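Local coordinates for protein Non-reducing end beta-L-arabinofuranosidase (Bacteroides thetaiotaomicron, PDB 5MQO) that probably hydrolyses glycosidic bonds as a GH127 aceric acidase, helping a gut bacterium break down plant pectin, at residues A[131-136]-A[211-216]; A[427-432]-A[443-448]; A[501-506]-A[515-520]; A[610-615]-A[673-678]. All blocks are in the same frame, centred on the assembly; numbering follows the deposited sequence.

Interaction 1: residues A[131-136]-A[211-216]; sequences ACVVKA and TTLFDA
V134 and A216 are the nearest CA pair of the two segments, 6.4 Å apart. The local axes of 131-136 and 212-216 come to 9.8 Å and run in broadly the same direction, inclined at 34°. The contact between them is small and almost wholly apolar. V133 directs its CG1, which a chi1 of 169° places opposite the backbone N, at the second helix: this methyl lies 4.1 Å from CD1 of L213, the two side chains crossing at a slant, and reaches CB of A216 at 4.4 Å. These helices, 120-136 and 212-230, belong to the helical catalytic domain of GH127, whose 6-hairpin clan is built as an (alpha/alpha)6 barrel. Helix 192-208 packs against the contact, L197 touching both V133 and L213. Nearer the surface, V134 turns its CG2 to the backbone O of T212 at 3.9 Å, a van der Waals contact, and also brushes CB of A216. Just before the second helix, OG1 of T211 is hydrogen-bonded at 2.8 Å to OD2 of D215, which it meets from above the carboxylate plane.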
# COMPACT_ATOMS: atom_id res chain seq x y z
N ALA A 131 17.15 -4.51 -24.53
CA ALA A 131 17.52 -4.96 -25.88
C ALA A 131 16.57 -6.01 -26.47
O ALA A 131 16.24 -5.94 -27.65
CB ALA A 131 18.94 -5.50 -25.88
N CYS A 132 16.16 -6.97 -25.65
CA CYS A 132 15.20 -8.01 -26.06
C CYS A 132 13.82 -7.44 -26.32
O CYS A 132 13.14 -7.85 -27.26
CB CYS A 132 15.05 -9.09 -25.00
SG CYS A 132 16.56 -9.99 -24.60
N VAL A 133 13.41 -6.51 -25.45
CA VAL A 133 12.13 -5.83 -25.61
C VAL A 133 12.10 -5.03 -26.92
O VAL A 133 11.16 -5.18 -27.71
CB VAL A 133 11.82 -4.91 -24.40
CG1 VAL A 133 10.63 -4.00 -24.68
CG2 VAL A 133 11.55 -5.73 -23.16
N VAL A 134 13.14 -4.22 -27.15
CA VAL A 134 13.23 -3.34 -28.34
C VAL A 134 13.29 -4.16 -29.63
O VAL A 134 12.63 -3.81 -30.61
CB VAL A 134 14.45 -2.36 -28.26
CG1 VAL A 134 14.71 -1.64 -29.58
CG2 VAL A 134 14.23 -1.33 -27.15
N LYS A 135 14.06 -5.25 -29.62
CA LYS A 135 14.16 -6.15 -30.78
C LYS A 135 12.77 -6.72 -31.17
O LYS A 135 12.47 -6.89 -32.35
CB LYS A 135 15.18 -7.27 -30.48
CG LYS A 135 15.75 -7.98 -31.71
CD LYS A 135 16.76 -9.07 -31.33
CE LYS A 135 16.05 -10.32 -30.80
NZ LYS A 135 16.95 -11.49 -30.59
N ALA A 136 11.92 -6.95 -30.16
CA ALA A 136 10.59 -7.53 -30.35
C ALA A 136 9.44 -6.58 -30.74
O ALA A 136 8.37 -7.05 -31.10
CB ALA A 136 10.20 -8.28 -29.09
N THR A 211 16.95 6.84 -22.63
CA THR A 211 15.74 6.84 -23.45
C THR A 211 15.46 5.47 -24.15
O THR A 211 14.50 5.33 -24.91
CB THR A 211 15.85 7.97 -24.48
OG1 THR A 211 14.55 8.27 -24.98
CG2 THR A 211 16.81 7.61 -25.68
N THR A 212 16.28 4.47 -23.86
CA THR A 212 16.22 3.18 -24.53
C THR A 212 14.87 2.45 -24.31
O THR A 212 14.21 2.07 -25.29
CB THR A 212 17.51 2.33 -24.21
OG1 THR A 212 17.60 1.21 -25.09
CG2 THR A 212 17.61 1.85 -22.75
N LEU A 213 14.42 2.29 -23.06
CA LEU A 213 13.14 1.63 -22.80
C LEU A 213 11.98 2.61 -22.94
O LEU A 213 10.89 2.23 -23.38
CB LEU A 213 13.08 0.98 -21.41
CG LEU A 213 11.81 0.14 -21.15
CD1 LEU A 213 11.64 -0.97 -22.18
CD2 LEU A 213 11.78 -0.45 -19.75
N PHE A 214 12.21 3.86 -22.54
CA PHE A 214 11.18 4.90 -22.65
C PHE A 214 10.56 5.01 -24.04
O PHE A 214 9.33 5.07 -24.18
CB PHE A 214 11.77 6.24 -22.26
CG PHE A 214 10.75 7.33 -22.11
CD1 PHE A 214 9.73 7.21 -21.19
CD2 PHE A 214 10.82 8.48 -22.89
CE1 PHE A 214 8.80 8.21 -21.03
CE2 PHE A 214 9.89 9.49 -22.74
CZ PHE A 214 8.88 9.36 -21.80
N ASP A 215 11.41 5.03 -25.07
CA ASP A 215 10.94 5.10 -26.46
C ASP A 215 10.10 3.87 -26.81
O ASP A 215 9.10 4.00 -27.48
CB ASP A 215 12.11 5.33 -27.44
CG ASP A 215 12.74 6.75 -27.31
OD1 ASP A 215 12.01 7.75 -27.16
OD2 ASP A 215 13.97 6.87 -27.38
N ALA A 216 10.47 2.71 -26.30
CA ALA A 216 9.60 1.51 -26.40
C ALA A 216 8.24 1.72 -25.76
O ALA A 216 7.23 1.32 -26.30
CB ALA A 216 10.26 0.27 -25.81

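Interaction 2: residues A[427-432]-A[443-448]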
# COMPACT_ATOMS: atom_id res chain seq x y z
N TYR A 427 5.47 -15.56 -0.96
CA TYR A 427 4.39 -14.59 -1.07
C TYR A 427 2.98 -15.12 -0.70
O TYR A 427 2.65 -16.29 -0.92
CB TYR A 427 4.35 -14.04 -2.48
CG TYR A 427 5.59 -13.30 -2.87
CD1 TYR A 427 6.73 -13.98 -3.33
CD2 TYR A 427 5.65 -11.90 -2.81
CE1 TYR A 427 7.89 -13.30 -3.71
CE2 TYR A 427 6.81 -11.20 -3.20
CZ TYR A 427 7.93 -11.90 -3.64
OH TYR A 427 9.07 -11.22 -4.02
N PHE A 428 2.16 -14.24 -0.13
CA PHE A 428 0.73 -14.49 0.02
C PHE A 428 -0.02 -13.89 -1.15
O PHE A 428 0.24 -12.74 -1.53
CB PHE A 428 0.15 -13.78 1.28
CG PHE A 428 0.25 -14.57 2.55
CD1 PHE A 428 -0.06 -15.93 2.59
CD2 PHE A 428 0.59 -13.93 3.72
CE1 PHE A 428 0.02 -16.63 3.77
CE2 PHE A 428 0.68 -14.63 4.90
CZ PHE A 428 0.39 -15.98 4.93
N TYR A 429 -1.02 -14.62 -1.63
CA TYR A 429 -2.12 -14.04 -2.40
C TYR A 429 -3.18 -13.41 -1.46
O TYR A 429 -3.36 -12.18 -1.47
CB TYR A 429 -2.75 -15.10 -3.29
CG TYR A 429 -3.71 -14.59 -4.36
CD1 TYR A 429 -3.25 -13.90 -5.49
CD2 TYR A 429 -5.07 -14.85 -4.26
CE1 TYR A 429 -4.13 -13.47 -6.49
CE2 TYR A 429 -5.96 -14.42 -5.24
CZ TYR A 429 -5.49 -13.74 -6.35
OH TYR A 429 -6.38 -13.32 -7.30
N THR A 430 -3.88 -14.23 -0.64
CA THR A 430 -4.79 -13.72 0.40
C THR A 430 -4.05 -13.26 1.69
O THR A 430 -3.00 -13.80 2.05
CB THR A 430 -5.83 -14.79 0.83
OG1 THR A 430 -5.16 -16.02 1.14
CG2 THR A 430 -6.82 -15.02 -0.25
N ASN A 431 -4.65 -12.29 2.38
CA ASN A 431 -4.19 -11.79 3.67
C ASN A 431 -5.31 -11.88 4.72
O ASN A 431 -5.88 -10.85 5.12
CB ASN A 431 -3.73 -10.36 3.53
CG ASN A 431 -2.45 -10.26 2.80
OD1 ASN A 431 -1.37 -10.41 3.38
ND2 ASN A 431 -2.53 -10.01 1.52
N PRO A 432 -5.61 -13.09 5.21
CA PRO A 432 -6.66 -13.24 6.19
C PRO A 432 -6.32 -12.60 7.53
O PRO A 432 -5.15 -12.37 7.82
CB PRO A 432 -6.78 -14.77 6.34
CG PRO A 432 -5.43 -15.29 6.06
CD PRO A 432 -4.77 -14.31 5.12
N LEU A 443 -10.48 -22.77 1.88
CA LEU A 443 -10.61 -21.61 1.01
C LEU A 443 -9.60 -21.71 -0.13
O LEU A 443 -8.55 -22.33 0.05
CB LEU A 443 -10.39 -20.31 1.80
CG LEU A 443 -11.51 -19.95 2.81
CD1 LEU A 443 -11.02 -18.98 3.89
CD2 LEU A 443 -12.77 -19.38 2.15
N ARG A 444 -9.93 -21.12 -1.28
CA ARG A 444 -8.99 -20.92 -2.38
C ARG A 444 -7.71 -20.23 -1.89
O ARG A 444 -7.76 -19.37 -1.02
CB ARG A 444 -9.56 -19.99 -3.47
CG ARG A 444 -10.83 -20.42 -4.20
CD ARG A 444 -11.05 -19.61 -5.48
NE ARG A 444 -11.47 -18.22 -5.23
CZ ARG A 444 -12.73 -17.77 -5.13
NH1 ARG A 444 -13.77 -18.59 -5.25
NH2 ARG A 444 -12.94 -16.48 -4.91
N TRP A 445 -6.59 -20.57 -2.52
CA TRP A 445 -5.29 -19.90 -2.32
C TRP A 445 -4.61 -20.37 -1.04
O TRP A 445 -5.25 -20.50 0.01
CB TRP A 445 -5.37 -18.34 -2.41
CG TRP A 445 -6.21 -17.91 -3.53
CD1 TRP A 445 -7.37 -17.19 -3.47
CD2 TRP A 445 -6.03 -18.26 -4.91
NE1 TRP A 445 -7.90 -17.03 -4.73
CE2 TRP A 445 -7.11 -17.68 -5.63
CE3 TRP A 445 -5.06 -19.00 -5.61
CZ2 TRP A 445 -7.24 -17.81 -7.03
CZ3 TRP A 445 -5.20 -19.14 -7.01
CH2 TRP A 445 -6.28 -18.55 -7.69
N PRO A 446 -3.29 -20.64 -1.13
CA PRO A 446 -2.57 -21.14 0.05
C PRO A 446 -2.59 -20.16 1.23
O PRO A 446 -2.73 -18.94 1.04
CB PRO A 446 -1.14 -21.36 -0.47
CG PRO A 446 -1.02 -20.46 -1.66
CD PRO A 446 -2.38 -20.43 -2.28
N LYS A 447 -2.49 -20.72 2.43
CA LYS A 447 -2.50 -19.93 3.65
C LYS A 447 -1.17 -19.98 4.38
O LYS A 447 -1.06 -19.54 5.52
CB LYS A 447 -3.68 -20.36 4.52
CG LYS A 447 -5.05 -20.16 3.87
CD LYS A 447 -5.38 -18.69 3.65
CE LYS A 447 -6.78 -18.45 3.11
NZ LYS A 447 -6.93 -18.59 1.63
N GLU A 448 -0.16 -20.49 3.71
CA GLU A 448 1.23 -20.27 4.06
C GLU A 448 1.85 -19.63 2.86
O GLU A 448 1.47 -19.94 1.73
CB GLU A 448 1.89 -21.60 4.36
CG GLU A 448 1.30 -22.28 5.59
CD GLU A 448 2.08 -23.52 6.00
OE1 GLU A 448 1.46 -24.61 6.11
OE2 GLU A 448 3.32 -23.41 6.21
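Y429 drives one edge of its ring into a face of the W445 indole, an edge-to-face pair with centroids 4.3 Å apart and planes inclined at 53°. The touching atoms are CD2 and CE2 of the phenol; CE2 stands 3.3 Å from NE1 of W445. CG of Y429 lies opposite its backbone N (chi1 -168°), which carries the ring across to the other loop, where its OH is hydrogen-bonded to Q365. The opposite face of the indole is covered by CB of R444, so W445 is sandwiched between an aromatic edge and an aliphatic stem. Replacing W445 by an alanine is likely to leave the edge of Y429 without its aromatic partner and open a gap between that ring and R444. Beside this pair, K447 folds back through bends at chi2 and chi4, and its NZ donates to OG1 of T430 at 3.2 Å and to the backbone O of W445 at 3.0 Å. Y345 OH also binds this ammonium, which thus ties both loops to a third part of the chain. Nearer the backbone, its CD rests 4.2 Å from CG of P432. F428 offers a ring edge, with CE1 3.6 Å from the backbone O of K447, while W682 meets its ring from the C-terminal part of the chain. Both irregular segments lie in the long connection, interrupted by the short strand 434-435, between helices 402-416 and 458-466 of the (alpha/alpha)6-barrel catalytic domain.

Interaction 3: residues A[501-506]-A[515-520]; sequences LALVQE and VRVTLN
T518 O accepts the amide of V504 at 2.7 Å, and the amide of T518 returns a bond of the same length to V504 O, both nearly straight at 163° or more. This reciprocal pair lies in the middle of an antiparallel beta hairpin, strands 500-506 and 514-521, within the seven-stranded sheet of the GH127 middle domain. E506 and R516 form the next hydrogen-bonded pair, and toward the other end N520 N reaches A502 O at 3.0 Å along a more bent path. Between them, L503 faces L519 and Q505 faces V517 as non-hydrogen-bonded pairs, where CA of Q505 makes a CA-H...O contact of 3.2 Å with R516 O. The side chains of these two pairs share one buried face. There both methyls of L503 lie against CG1 of V517, its CD2 at 4.0 Å, while CD2 of L519 meets CD2 of L501 at 4.2 Å. L503 has its CG between the backbone N and carbonyl carbon (chi1 58°), an orientation that sets the two methyls over V517. F529 and F533 of strand 529-535, from the other sheet, pack on L501 and V517, as expected for a beta sandwich. Q505 brings NE2 beside the methyl CG1 of V515. The opposite face carries V504, T518, E506 and R516 and is more open. R516 binds E574 on the adjacent strand 572-577 through NE; its bridge to E506 is long, with NH1 3.9 Å from OE1 and the carboxylate and guanidinium planes 62° apart.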
# COMPACT_ATOMS: atom_id res chain seq x y z
N LEU A 501 19.60 20.50 -1.27
CA LEU A 501 19.19 20.47 0.11
C LEU A 501 19.31 19.02 0.46
O LEU A 501 18.73 18.18 -0.22
CB LEU A 501 17.75 20.95 0.25
CG LEU A 501 17.26 21.23 1.67
CD1 LEU A 501 16.02 22.11 1.61
CD2 LEU A 501 17.00 19.94 2.42
N ALA A 502 20.09 18.71 1.48
CA ALA A 502 20.26 17.32 1.90
C ALA A 502 19.91 17.22 3.36
O ALA A 502 20.25 18.11 4.12
CB ALA A 502 21.68 16.87 1.68
N LEU A 503 19.20 16.17 3.75
CA LEU A 503 18.98 15.96 5.17
C LEU A 503 19.12 14.49 5.57
O LEU A 503 19.15 13.60 4.74
CB LEU A 503 17.67 16.61 5.62
CG LEU A 503 16.35 16.18 4.97
CD1 LEU A 503 15.81 14.87 5.53
CD2 LEU A 503 15.30 17.27 5.14
N VAL A 504 19.27 14.28 6.86
CA VAL A 504 19.47 12.96 7.43
C VAL A 504 18.41 12.74 8.50
O VAL A 504 18.26 13.55 9.42
CB VAL A 504 20.88 12.79 8.03
CG1 VAL A 504 21.13 11.34 8.38
CG2 VAL A 504 21.91 13.26 7.03
N GLN A 505 17.70 11.62 8.38
CA GLN A 505 16.63 11.25 9.28
C GLN A 505 17.12 10.09 10.11
O GLN A 505 17.54 9.08 9.55
CB GLN A 505 15.38 10.85 8.49
CG GLN A 505 14.21 10.37 9.37
CD GLN A 505 12.84 10.61 8.76
OE1 GLN A 505 12.68 11.37 7.81
NE2 GLN A 505 11.85 9.99 9.32
N GLU A 506 17.10 10.23 11.43
CA GLU A 506 17.51 9.16 12.32
C GLU A 506 16.34 8.82 13.22
O GLU A 506 15.73 9.72 13.79
CB GLU A 506 18.71 9.58 13.15
CG GLU A 506 19.78 10.33 12.35
CD GLU A 506 21.06 10.52 13.14
OE1 GLU A 506 21.16 11.51 13.92
OE2 GLU A 506 21.96 9.67 12.99
N VAL A 515 11.96 10.79 16.26
CA VAL A 515 12.56 11.13 14.96
C VAL A 515 13.46 12.37 15.05
O VAL A 515 13.14 13.34 15.71
CB VAL A 515 11.48 11.32 13.87
CG1 VAL A 515 12.09 11.51 12.48
CG2 VAL A 515 10.55 10.12 13.86
N ARG A 516 14.60 12.28 14.39
CA ARG A 516 15.49 13.39 14.31
C ARG A 516 15.78 13.64 12.85
O ARG A 516 16.23 12.71 12.15
CB ARG A 516 16.79 13.09 15.04
CG ARG A 516 17.82 14.21 14.97
CD ARG A 516 19.09 13.79 15.67
NE ARG A 516 18.86 13.58 17.09
CZ ARG A 516 19.78 13.15 17.95
NH1 ARG A 516 21.03 12.90 17.56
NH2 ARG A 516 19.44 12.99 19.22
N VAL A 517 15.53 14.88 12.43
CA VAL A 517 15.88 15.37 11.10
C VAL A 517 17.05 16.34 11.26
O VAL A 517 16.98 17.32 12.00
CB VAL A 517 14.65 16.01 10.40
CG1 VAL A 517 15.02 16.56 9.02
CG2 VAL A 517 13.57 14.95 10.24
N THR A 518 18.13 16.02 10.58
CA THR A 518 19.34 16.80 10.63
C THR A 518 19.56 17.35 9.23
O THR A 518 19.53 16.58 8.28
CB THR A 518 20.54 15.93 11.03
OG1 THR A 518 20.22 15.17 12.22
CG2 THR A 518 21.77 16.78 11.24
N LEU A 519 19.78 18.67 9.12
CA LEU A 519 20.05 19.34 7.84
C LEU A 519 21.52 19.44 7.48
O LEU A 519 22.21 20.26 8.05
CB LEU A 519 19.52 20.76 7.91
CG LEU A 519 18.01 20.80 7.95
CD1 LEU A 519 17.58 22.11 8.58
CD2 LEU A 519 17.42 20.64 6.54
N ASN A 520 21.99 18.63 6.51
CA ASN A 520 23.40 18.67 6.09
C ASN A 520 23.67 19.84 5.20
O ASN A 520 24.48 20.66 5.55
CB ASN A 520 23.83 17.42 5.33
CG ASN A 520 23.81 16.18 6.18
OD1 ASN A 520 23.79 15.08 5.63
ND2 ASN A 520 23.80 16.32 7.50

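Interaction 4: residues A[610-615]-A[673-678]; sequences SMDIAN and DIRLIP
D612, its CB directed toward strand 673-678, slants across R675, the carboxylate and guanidinium planes lying 65° apart. The resulting salt bridge is oblique: NE of R675 stands 3.3 Å from OD1 of D612, and the hydrogen bond within it is weak. R675 reaches the acid by a bend at chi3 (67°), which folds its guanidinium back beside the loop. The stronger partner of OD1 is R685, so the carboxylate is shared by two arginines and would probably be held in its ionised form. OD2, on the other branch, touches the methyl CG2 of I677 at 3.6 Å, the two side chains crossing at about a right angle. A leucine in place of D612 would probably leave the guanidinium groups of R675 and R685 without their common counter-charge. This loop follows strand 604-609 and fits along strand 670-678 in the beta-sheet C-terminal domain of GH127 enzymes, joined there by a single beta bridge between I613 and I674. The backbone of the loop is held on both sides of that bridge, R675 N donating to D612 O at 3.1 Å and A614 N to D673 O at 3.1 Å. The CB of I613 points away from the strand, and its side chain packs on L608 and I622; I674 also lies on I622. CB of A614 sits 4.1 Å from CB of D673, whose carboxylate pairs with K648.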
# COMPACT_ATOMS: atom_id res chain seq x y z
N SER A 610 -0.38 -19.19 17.46
CA SER A 610 -0.56 -20.27 18.45
C SER A 610 0.73 -20.65 19.13
O SER A 610 0.70 -20.98 20.30
CB SER A 610 -1.20 -21.53 17.84
OG SER A 610 -0.70 -21.80 16.53
N MET A 611 1.85 -20.57 18.42
CA MET A 611 3.17 -20.84 19.02
C MET A 611 3.67 -19.81 20.07
O MET A 611 4.67 -20.07 20.70
CB MET A 611 4.24 -21.10 17.94
CG MET A 611 4.67 -19.94 17.03
SD MET A 611 3.57 -19.60 15.63
CE MET A 611 3.70 -21.06 14.58
N ASP A 612 3.01 -18.65 20.23
CA ASP A 612 3.35 -17.65 21.27
C ASP A 612 2.41 -17.73 22.48
O ASP A 612 2.32 -16.78 23.23
CB ASP A 612 3.26 -16.20 20.75
CG ASP A 612 4.28 -15.86 19.66
OD1 ASP A 612 5.46 -16.27 19.79
OD2 ASP A 612 3.88 -15.13 18.70
N ILE A 613 1.68 -18.82 22.65
CA ILE A 613 0.80 -19.00 23.82
C ILE A 613 1.52 -19.99 24.71
O ILE A 613 1.81 -21.11 24.26
CB ILE A 613 -0.59 -19.58 23.43
CG1 ILE A 613 -1.26 -18.67 22.37
CG2 ILE A 613 -1.47 -19.79 24.67
CD1 ILE A 613 -2.48 -19.27 21.71
N ALA A 614 1.79 -19.63 25.95
CA ALA A 614 2.44 -20.57 26.86
C ALA A 614 1.57 -21.83 27.06
O ALA A 614 0.34 -21.73 27.10
CB ALA A 614 2.77 -19.91 28.20
N ASN A 615 2.21 -22.99 27.16
CA ASN A 615 1.56 -24.30 27.49
C ASN A 615 0.63 -24.82 26.40
O ASN A 615 -0.33 -25.53 26.71
CB ASN A 615 0.79 -24.28 28.84
CG ASN A 615 1.58 -23.64 29.97
OD1 ASN A 615 2.82 -23.69 30.02
ND2 ASN A 615 0.85 -23.02 30.91
N ASP A 673 0.31 -16.56 29.91
CA ASP A 673 1.29 -15.69 29.28
C ASP A 673 1.07 -15.83 27.77
O ASP A 673 0.99 -16.97 27.25
CB ASP A 673 2.76 -16.07 29.66
CG ASP A 673 3.13 -15.81 31.16
OD1 ASP A 673 2.26 -15.40 31.96
OD2 ASP A 673 4.30 -16.03 31.54
N ILE A 674 0.93 -14.68 27.11
CA ILE A 674 0.89 -14.60 25.65
C ILE A 674 1.96 -13.63 25.19
O ILE A 674 2.45 -12.80 25.95
CB ILE A 674 -0.48 -14.14 25.11
CG1 ILE A 674 -0.85 -12.72 25.58
CG2 ILE A 674 -1.58 -15.11 25.53
CD1 ILE A 674 -1.96 -12.09 24.77
N ARG A 675 2.30 -13.75 23.93
CA ARG A 675 3.14 -12.79 23.27
C ARG A 675 2.49 -12.42 21.92
O ARG A 675 2.14 -13.31 21.13
CB ARG A 675 4.52 -13.39 23.12
CG ARG A 675 5.38 -12.69 22.11
CD ARG A 675 6.84 -13.04 22.28
NE ARG A 675 7.15 -14.44 21.97
CZ ARG A 675 8.37 -14.87 21.64
NH1 ARG A 675 9.41 -14.02 21.54
NH2 ARG A 675 8.56 -16.16 21.40
N LEU A 676 2.31 -11.12 21.68
CA LEU A 676 1.81 -10.62 20.39
C LEU A 676 2.97 -10.23 19.49
O LEU A 676 3.97 -9.70 19.97
CB LEU A 676 0.89 -9.43 20.60
CG LEU A 676 -0.29 -9.69 21.54
CD1 LEU A 676 -1.25 -8.50 21.60
CD2 LEU A 676 -1.06 -10.93 21.11
N ILE A 677 2.86 -10.52 18.19
CA ILE A 677 3.85 -10.05 17.20
C ILE A 677 3.14 -9.24 16.12
O ILE A 677 1.91 -9.30 16.01
CB ILE A 677 4.66 -11.20 16.53
CG1 ILE A 677 3.77 -12.09 15.66
CG2 ILE A 677 5.40 -12.03 17.57
CD1 ILE A 677 4.56 -12.88 14.63
N PRO A 678 3.90 -8.48 15.33
CA PRO A 678 3.25 -7.69 14.29
C PRO A 678 2.60 -8.57 13.25
O PRO A 678 3.15 -9.62 12.91
CB PRO A 678 4.41 -6.91 13.67
CG PRO A 678 5.43 -6.86 14.75
CD PRO A 678 5.34 -8.22 15.34

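The four contacts follow one another along the chain through three family domains. Interactions 1 and 2 both belong to the catalytic domain yet differ in kind: the first is largely buried apolar helix packing, the second a partly buried loop contact of aromatic rings and a lysine. Interactions 3 and 4 are partly buried beta structure, but 3 is a hairpin with one buried and one more open face and five cross-strand hydrogen bonds, whereas 4 lays a loop on a strand with two backbone bonds and an aspartate shared between arginines. Interaction 2 lies nearest to interaction 4, about 9 Å between nearest atoms, while 1 and 4 occupy opposite sides of the chain's centre.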